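Local coordinates for lipolytic protein G-D-S-L family (Veillonella parvula DSM 2008, PDB 4RW0) that probably hydrolyses ester bonds in lipids or other acyl substrates, as a member of the SGNH superfamily of hydrolases, at residues Glu27-Thr39 with Tyr171-Thr183. Numbering follows the deposited sequence.
Sequences EICDASIENVNFT and YRLMAYKALEVFT. With NA (sodium ion), chain D.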
ATOM      1  N   GLU A  27      -2.554 -11.595  -0.301  1.00 19.02           N
ATOM      2  CA  GLU A  27      -2.987 -12.918  -0.148  1.00 20.16           C
ATOM      3  C   GLU A  27      -1.923 -13.872   0.373  1.00 18.88           C
ATOM      4  O   GLU A  27      -2.221 -14.776   1.152  1.00 17.83           O
ATOM      5  CB  GLU A  27      -3.590 -13.369  -1.481  1.00 21.50           C
ATOM      6  CG  GLU A  27      -4.991 -12.810  -1.753  1.00 22.96           C
ATOM      7  CD  GLU A  27      -5.014 -11.341  -2.169  1.00 23.44           C
ATOM      8  OE1 GLU A  27      -4.045 -10.873  -2.806  1.00 21.95           O
ATOM      9  OE2 GLU A  27      -6.011 -10.648  -1.860  1.00 24.60           O
ATOM     10  N   ILE A  28      -0.686 -13.650  -0.052  1.00 20.42           N
ATOM     11  CA  ILE A  28       0.485 -14.344   0.515  1.00 21.16           C
ATOM     12  C   ILE A  28       0.536 -14.105   2.020  1.00 20.31           C
ATOM     13  O   ILE A  28       0.711 -15.042   2.809  1.00 18.82           O
ATOM     14  CB  ILE A  28       1.809 -13.902  -0.209  1.00 21.15           C
ATOM     15  CG1 ILE A  28       1.760 -14.397  -1.648  1.00 21.40           C
ATOM     16  CG2 ILE A  28       2.974 -14.535   0.485  1.00 23.19           C
ATOM     17  CD1 ILE A  28       2.891 -13.888  -2.519  1.00 23.03           C
ATOM     18  N   CYS A  29       0.328 -12.867   2.438  1.00 19.75           N
ATOM     19  CA  CYS A  29       0.367 -12.572   3.843  1.00 20.35           C
ATOM     20  C   CYS A  29      -0.751 -13.302   4.581  1.00 22.36           C
ATOM     21  O   CYS A  29      -0.530 -13.900   5.641  1.00 22.87           O
ATOM     22  CB  CYS A  29       0.300 -11.106   4.151  1.00 20.15           C
ATOM     23  SG  CYS A  29       1.687 -10.126   3.663  1.00 23.63           S
ATOM     24  N   ASP A  30      -1.929 -13.341   3.992  1.00 20.39           N
ATOM     25  CA  ASP A  30      -3.031 -13.972   4.657  1.00 22.17           C
ATOM     26  C   ASP A  30      -2.800 -15.506   4.865  1.00 24.03           C
ATOM     27  O   ASP A  30      -3.256 -16.093   5.902  1.00 20.87           O
ATOM     28  CB  ASP A  30      -4.297 -13.801   3.831  1.00 22.43           C
ATOM     29  CG  ASP A  30      -5.546 -14.261   4.583  1.00 26.73           C
ATOM     30  OD1 ASP A  30      -6.045 -13.605   5.469  1.00 28.00           O
ATOM     31  OD2 ASP A  30      -6.045 -15.304   4.276  1.00 31.07           O
ATOM     32  N   ALA A  31      -2.130 -16.105   3.870  1.00 22.90           N
ATOM     33  CA  ALA A  31      -1.820 -17.534   3.903  1.00 25.73           C
ATOM     34  C   ALA A  31      -0.664 -17.771   4.842  1.00 25.52           C
ATOM     35  O   ALA A  31      -0.467 -18.908   5.309  1.00 28.43           O
ATOM     36  CB  ALA A  31      -1.495 -18.062   2.502  1.00 27.16           C
ATOM     37  N   SER A  32       0.109 -16.748   5.162  1.00 24.60           N
ATOM     38  CA  SER A  32       1.254 -16.954   6.043  1.00 24.94           C
ATOM     39  C   SER A  32       0.987 -16.749   7.502  1.00 30.19           C
ATOM     40  O   SER A  32       1.801 -17.155   8.307  1.00 28.06           O
ATOM     41  CB  SER A  32       2.401 -16.006   5.687  1.00 28.34           C
ATOM     42  OG  SER A  32       2.692 -16.134   4.304  1.00 29.90           O
ATOM     43  N   ILE A  33      -0.091 -16.085   7.890  1.00 25.00           N
ATOM     44  CA  ILE A  33      -0.371 -15.824   9.314  1.00 27.15           C
ATOM     45  C   ILE A  33      -1.729 -16.416   9.672  1.00 31.17           C
ATOM     46  O   ILE A  33      -2.766 -16.084   9.081  1.00 25.11           O
ATOM     47  CB  ILE A  33      -0.416 -14.351   9.652  1.00 31.72           C
ATOM     48  CG1 ILE A  33       0.876 -13.690   9.271  1.00 31.47           C
ATOM     49  CG2 ILE A  33      -0.532 -14.165  11.154  1.00 32.48           C
ATOM     50  CD1 ILE A  33       0.864 -12.179   9.413  1.00 31.90           C
ATOM     51  N   GLU A  34      -1.728 -17.304  10.658  1.00 35.06           N
ATOM     52  CA  GLU A  34      -2.929 -18.074  10.942  1.00 42.94           C
ATOM     53  C   GLU A  34      -4.008 -17.226  11.586  1.00 40.03           C
ATOM     54  O   GLU A  34      -5.131 -17.229  11.094  1.00 49.01           O
ATOM     55  CB  GLU A  34      -2.653 -19.299  11.834  1.00 53.39           C
ATOM     56  CG  GLU A  34      -3.380 -20.561  11.331  1.00 72.47           C
ATOM     57  CD  GLU A  34      -2.618 -21.261  10.186  1.00 85.63           C
ATOM     58  OE1 GLU A  34      -1.567 -21.896  10.459  1.00103.96           O
ATOM     59  OE2 GLU A  34      -3.056 -21.195   9.010  1.00 84.15           O
ATOM     60  N   ASN A  35      -3.688 -16.458  12.615  1.00 35.23           N
ATOM     61  CA  ASN A  35      -4.799 -15.758  13.265  1.00 40.52           C
ATOM     62  C   ASN A  35      -4.932 -14.267  12.890  1.00 35.23           C
ATOM     63  O   ASN A  35      -5.337 -13.459  13.706  1.00 35.37           O
ATOM     64  CB  ASN A  35      -4.727 -15.957  14.766  1.00 44.34           C
ATOM     65  CG  ASN A  35      -6.074 -16.455  15.333  1.00 61.86           C
ATOM     66  OD1 ASN A  35      -6.596 -15.916  16.322  1.00 67.90           O
ATOM     67  ND2 ASN A  35      -6.657 -17.478  14.683  1.00 65.40           N
ATOM     68  N   VAL A  36      -4.504 -13.910  11.669  1.00 30.37           N
ATOM     69  CA  VAL A  36      -4.727 -12.581  11.100  1.00 30.70           C
ATOM     70  C   VAL A  36      -5.442 -12.823   9.756  1.00 28.14           C
ATOM     71  O   VAL A  36      -4.962 -13.674   8.910  1.00 26.06           O
ATOM     72  CB  VAL A  36      -3.437 -11.810  10.949  1.00 31.64           C
ATOM     73  CG1 VAL A  36      -3.695 -10.464  10.321  1.00 32.14           C
ATOM     74  CG2 VAL A  36      -2.733 -11.655  12.294  1.00 33.28           C
ATOM     75  N   ASN A  37      -6.650 -12.202   9.628  1.00 26.43           N
ATOM     76  CA  ASN A  37      -7.446 -12.281   8.404  1.00 26.38           C
ATOM     77  C   ASN A  37      -7.431 -10.987   7.656  1.00 23.36           C
ATOM     78  O   ASN A  37      -7.716  -9.924   8.225  1.00 22.54           O
ATOM     79  CB  ASN A  37      -8.895 -12.690   8.714  1.00 30.82           C
ATOM     80  CG  ASN A  37      -8.980 -14.079   9.396  1.00 37.59           C
ATOM     81  OD1 ASN A  37      -9.709 -14.251  10.369  1.00 47.11           O
ATOM     82  ND2 ASN A  37      -8.194 -15.039   8.927  1.00 36.89           N
ATOM     83  N   PHE A  38      -7.044 -11.051   6.394  1.00 22.16           N
ATOM     84  CA  PHE A  38      -6.862  -9.865   5.541  1.00 20.71           C
ATOM     85  C   PHE A  38      -8.091  -9.821   4.609  1.00 23.76           C
ATOM     86  O   PHE A  38      -8.452 -10.831   3.980  1.00 23.28           O
ATOM     87  CB  PHE A  38      -5.594  -9.928   4.694  1.00 19.94           C
ATOM     88  CG  PHE A  38      -4.301  -9.866   5.491  1.00 21.09           C
ATOM     89  CD1 PHE A  38      -3.863 -10.988   6.184  1.00 21.22           C
ATOM     90  CD2 PHE A  38      -3.572  -8.721   5.562  1.00 19.79           C
ATOM     91  CE1 PHE A  38      -2.685 -10.962   6.901  1.00 22.88           C
ATOM     92  CE2 PHE A  38      -2.408  -8.678   6.288  1.00 21.47           C
ATOM     93  CZ  PHE A  38      -1.948  -9.803   6.937  1.00 20.20           C
ATOM     94  N   THR A  39      -8.708  -8.643   4.491  1.00 22.62           N
ATOM     95  CA  THR A  39      -9.693  -8.400   3.463  1.00 19.94           C
ATOM     96  C   THR A  39      -9.169  -7.349   2.509  1.00 18.47           C
ATOM     97  O   THR A  39      -8.773  -6.246   2.916  1.00 20.80           O
ATOM     98  CB  THR A  39     -11.043  -7.985   4.074  1.00 19.80           C
ATOM     99  OG1 THR A  39     -11.410  -8.938   5.032  1.00 22.04           O
ATOM    100  CG2 THR A  39     -12.097  -7.890   2.993  1.00 20.30           C
ATOM    101  N   TYR A 171       5.814  -9.483  -6.122  1.00 16.03           N
ATOM    102  CA  TYR A 171       4.774  -9.635  -5.063  1.00 15.18           C
ATOM    103  C   TYR A 171       5.258 -10.499  -3.896  1.00 15.95           C
ATOM    104  O   TYR A 171       4.937 -10.202  -2.729  1.00 15.82           O
ATOM    105  CB  TYR A 171       3.494 -10.175  -5.667  1.00 16.65           C
ATOM    106  CG  TYR A 171       2.638  -9.143  -6.417  1.00 17.78           C
ATOM    107  CD1 TYR A 171       2.288  -7.992  -5.787  1.00 21.27           C
ATOM    108  CD2 TYR A 171       2.197  -9.334  -7.712  1.00 17.14           C
ATOM    109  CE1 TYR A 171       1.550  -7.015  -6.439  1.00 23.14           C
ATOM    110  CE2 TYR A 171       1.397  -8.385  -8.397  1.00 19.28           C
ATOM    111  CZ  TYR A 171       1.079  -7.221  -7.731  1.00 21.73           C
ATOM    112  OH  TYR A 171       0.278  -6.221  -8.252  1.00 23.39           O
ATOM    113  N   ARG A 172       6.092 -11.547  -4.156  1.00 16.21           N
ATOM    114  CA  ARG A 172       6.617 -12.322  -3.034  1.00 16.67           C
ATOM    115  C   ARG A 172       7.516 -11.453  -2.149  1.00 18.01           C
ATOM    116  O   ARG A 172       7.366 -11.461  -0.909  1.00 18.77           O
ATOM    117  CB  ARG A 172       7.380 -13.565  -3.491  1.00 17.48           C
ATOM    118  CG  ARG A 172       6.549 -14.594  -4.185  1.00 18.91           C
ATOM    119  CD  ARG A 172       7.296 -15.938  -4.244  1.00 21.32           C
ATOM    120  NE  ARG A 172       8.495 -15.844  -5.071  1.00 20.74           N
ATOM    121  CZ  ARG A 172       8.552 -15.951  -6.377  1.00 20.89           C
ATOM    122  NH1 ARG A 172       7.486 -16.266  -7.110  1.00 19.74           N
ATOM    123  NH2 ARG A 172       9.737 -15.862  -6.983  1.00 20.90           N
ATOM    124  N   LEU A 173       8.422 -10.678  -2.767  1.00 18.87           N
ATOM    125  CA  LEU A 173       9.330  -9.838  -2.001  1.00 18.93           C
ATOM    126  C   LEU A 173       8.562  -8.785  -1.177  1.00 20.40           C
ATOM    127  O   LEU A 173       8.897  -8.497  -0.042  1.00 19.17           O
ATOM    128  CB  LEU A 173      10.342  -9.159  -2.911  1.00 20.83           C
ATOM    129  CG  LEU A 173      11.347 -10.125  -3.603  1.00 24.33           C
ATOM    130  CD1 LEU A 173      12.298  -9.407  -4.566  1.00 25.86           C
ATOM    131  CD2 LEU A 173      12.157 -10.903  -2.594  1.00 24.30           C
HETATM  132  N   MSE A 174       7.483  -8.263  -1.749  1.00 18.91           N
HETATM  133  CA  MSE A 174       6.636  -7.284  -1.023  1.00 18.49           C
HETATM  134  C   MSE A 174       5.994  -7.954   0.132  1.00 17.57           C
HETATM  135  O   MSE A 174       5.979  -7.418   1.185  1.00 20.09           O
HETATM  136  CB  MSE A 174       5.610  -6.679  -2.005  1.00 18.33           C
HETATM  137  CG  MSE A 174       6.147  -5.692  -2.996  1.00 20.17           C
HETATM  138 SE   MSE A 174       4.700  -5.065  -4.204  1.00 21.73          SE
HETATM  139  CE  MSE A 174       3.645  -3.917  -2.971  1.00 23.38           C
ATOM    140  N   ALA A 175       5.506  -9.177  -0.044  1.00 18.46           N
ATOM    141  CA  ALA A 175       4.841  -9.920   1.046  1.00 20.91           C
ATOM    142  C   ALA A 175       5.798 -10.125   2.216  1.00 21.95           C
ATOM    143  O   ALA A 175       5.430  -9.914   3.347  1.00 19.61           O
ATOM    144  CB  ALA A 175       4.353 -11.298   0.535  1.00 19.67           C
ATOM    145  N   TYR A 176       7.021 -10.522   1.919  1.00 21.52           N
ATOM    146  CA  TYR A 176       8.056 -10.683   2.979  1.00 20.76           C
ATOM    147  C   TYR A 176       8.300  -9.405   3.715  1.00 21.38           C
ATOM    148  O   TYR A 176       8.331  -9.377   4.967  1.00 24.56           O
ATOM    149  CB  TYR A 176       9.373 -11.274   2.444  1.00 21.39           C
ATOM    150  CG  TYR A 176       9.214 -12.473   1.578  1.00 21.52           C
ATOM    151  CD1 TYR A 176       8.222 -13.388   1.799  1.00 25.12           C
ATOM    152  CD2 TYR A 176      10.117 -12.745   0.580  1.00 25.03           C
ATOM    153  CE1 TYR A 176       8.065 -14.511   0.998  1.00 22.67           C
ATOM    154  CE2 TYR A 176      10.000 -13.870  -0.205  1.00 23.42           C
ATOM    155  CZ  TYR A 176       8.961 -14.726  -0.002  1.00 26.15           C
ATOM    156  OH  TYR A 176       8.821 -15.848  -0.801  1.00 29.32           O
ATOM    157  N   LYS A 177       8.403  -8.330   2.977  1.00 19.62           N
ATOM    158  CA  LYS A 177       8.636  -7.049   3.622  1.00 21.55           C
ATOM    159  C   LYS A 177       7.422  -6.633   4.469  1.00 23.24           C
ATOM    160  O   LYS A 177       7.604  -6.163   5.555  1.00 20.46           O
ATOM    161  CB  LYS A 177       8.869  -6.001   2.576  1.00 22.11           C
ATOM    162  CG  LYS A 177       9.211  -4.637   3.119  1.00 29.06           C
ATOM    163  CD  LYS A 177      10.528  -4.656   3.899  1.00 30.56           C
ATOM    164  CE  LYS A 177      11.131  -3.279   3.881  1.00 39.00           C
ATOM    165  NZ  LYS A 177      12.507  -3.381   4.428  1.00 46.28           N
ATOM    166  N   ALA A 178       6.189  -6.903   4.006  1.00 20.72           N
ATOM    167  CA  ALA A 178       4.954  -6.559   4.814  1.00 19.33           C
ATOM    168  C   ALA A 178       4.864  -7.432   6.054  1.00 20.29           C
ATOM    169  O   ALA A 178       4.478  -6.990   7.137  1.00 19.10           O
ATOM    170  CB  ALA A 178       3.710  -6.808   3.950  1.00 19.84           C
ATOM    171  N   LEU A 179       5.261  -8.688   5.924  1.00 20.86           N
ATOM    172  CA  LEU A 179       5.312  -9.581   7.056  1.00 22.71           C
ATOM    173  C   LEU A 179       6.266  -9.187   8.191  1.00 24.63           C
ATOM    174  O   LEU A 179       6.036  -9.554   9.346  1.00 24.34           O
ATOM    175  CB  LEU A 179       5.582 -11.024   6.617  1.00 24.85           C
ATOM    176  CG  LEU A 179       4.451 -11.761   5.844  1.00 26.80           C
ATOM    177  CD1 LEU A 179       4.921 -13.104   5.276  1.00 25.50           C
ATOM    178  CD2 LEU A 179       3.296 -11.985   6.758  1.00 25.82           C
ATOM    179  N   GLU A 180       7.256  -8.371   7.907  1.00 26.26           N
ATOM    180  CA  GLU A 180       8.103  -7.891   8.968  1.00 27.50           C
ATOM    181  C   GLU A 180       7.280  -7.001   9.906  1.00 31.90           C
ATOM    182  O   GLU A 180       7.566  -6.972  11.082  1.00 28.91           O
ATOM    183  CB  GLU A 180       9.272  -7.110   8.455  1.00 29.30           C
ATOM    184  CG  GLU A 180      10.275  -7.915   7.618  1.00 32.50           C
ATOM    185  CD  GLU A 180      11.381  -6.994   6.998  1.00 40.24           C
ATOM    186  OE1 GLU A 180      11.747  -5.977   7.627  1.00 43.64           O
ATOM    187  OE2 GLU A 180      11.851  -7.244   5.845  1.00 39.68           O
ATOM    188  N   VAL A 181       6.235  -6.345   9.399  1.00 28.36           N
ATOM    189  CA  VAL A 181       5.344  -5.488  10.241  1.00 26.15           C
ATOM    190  C   VAL A 181       4.199  -6.278  10.749  1.00 25.45           C
ATOM    191  O   VAL A 181       3.940  -6.296  11.968  1.00 31.03           O
ATOM    192  CB  VAL A 181       4.825  -4.317   9.406  1.00 29.76           C
ATOM    193  CG1 VAL A 181       3.589  -3.636  10.049  1.00 29.23           C
ATOM    194  CG2 VAL A 181       5.926  -3.329   9.159  1.00 29.26           C
ATOM    195  N   PHE A 182       3.511  -7.035   9.873  1.00 24.43           N
ATOM    196  CA  PHE A 182       2.282  -7.720  10.276  1.00 23.51           C
ATOM    197  C   PHE A 182       2.484  -8.802  11.313  1.00 30.44           C
ATOM    198  O   PHE A 182       1.578  -9.087  12.106  1.00 32.36           O
ATOM    199  CB  PHE A 182       1.512  -8.367   9.098  1.00 24.37           C
ATOM    200  CG  PHE A 182       1.017  -7.399   8.052  1.00 23.40           C
ATOM    201  CD1 PHE A 182       0.499  -6.148   8.394  1.00 27.18           C
ATOM    202  CD2 PHE A 182       0.988  -7.776   6.736  1.00 23.97           C
ATOM    203  CE1 PHE A 182       0.010  -5.293   7.406  1.00 27.76           C
ATOM    204  CE2 PHE A 182       0.531  -6.912   5.739  1.00 25.71           C
ATOM    205  CZ  PHE A 182       0.046  -5.670   6.091  1.00 23.58           C
ATOM    206  N   THR A 183       3.626  -9.467  11.262  1.00 32.34           N
ATOM    207  CA  THR A 183       3.930 -10.550  12.180  1.00 35.01           C
ATOM    208  C   THR A 183       4.152 -10.061  13.620  1.00 34.18           C
ATOM    209  O   THR A 183       3.968 -10.803  14.569  1.00 36.53           O
ATOM    210  CB  THR A 183       5.166 -11.341  11.663  1.00 37.50           C
ATOM    211  OG1 THR A 183       4.783 -12.029  10.467  1.00 43.97           O
ATOM    212  CG2 THR A 183       5.517 -12.368  12.586  1.00 44.77           C
TER
HETATM  213 NA    NA D 502      -4.695 -15.731   7.845  1.00 19.91          NA
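With chi1 at -67°, C29 carries SG beside its own backbone N, pointing at helix 171-182. There SG is a knob in a hole formed by A175, A178, L179 and F182. C29 SG lies 3.9 Å from L179 CG and meets the F182 ring at its edge, in the ring plane, a sulfur-aromatic contact. I28 has CG2 anti to its backbone N, which lays this methyl on A175 CB at 3.5 Å. Its other branch, ending in CD1, reaches the base of R172. I33, just past the end of helix 25-32, lies alongside L179, the two running opposite ways, with I33 CD1 3.6 Å from L179 CD2. The same CD1 also touches F182 CB. F38 turns an edge to one face of F182, a T-shaped pair with planes at 64° and centroids 5.0 Å apart. F38 CE2 lies over that face, displaced from the centre toward the rim. The contact is mainly apolar. The chain running from the end of helix 25-32 into strand 36-40 binds a sodium ion through the carbonyl oxygens of D30, I33 and V36. The carboxylate OD1 of D30 accepts a hydrogen bond from F38 N at 2.9 Å, tying helix to strand. The axes of segments 27-32 and 171-182 come within 9.2 Å and cross at -52°. Helix 168-182 thus packs on helix 25-32 and edge strand 36-40 of the parallel sheet, while F38 and F182 both reach I6 on the adjoining strand 4-10.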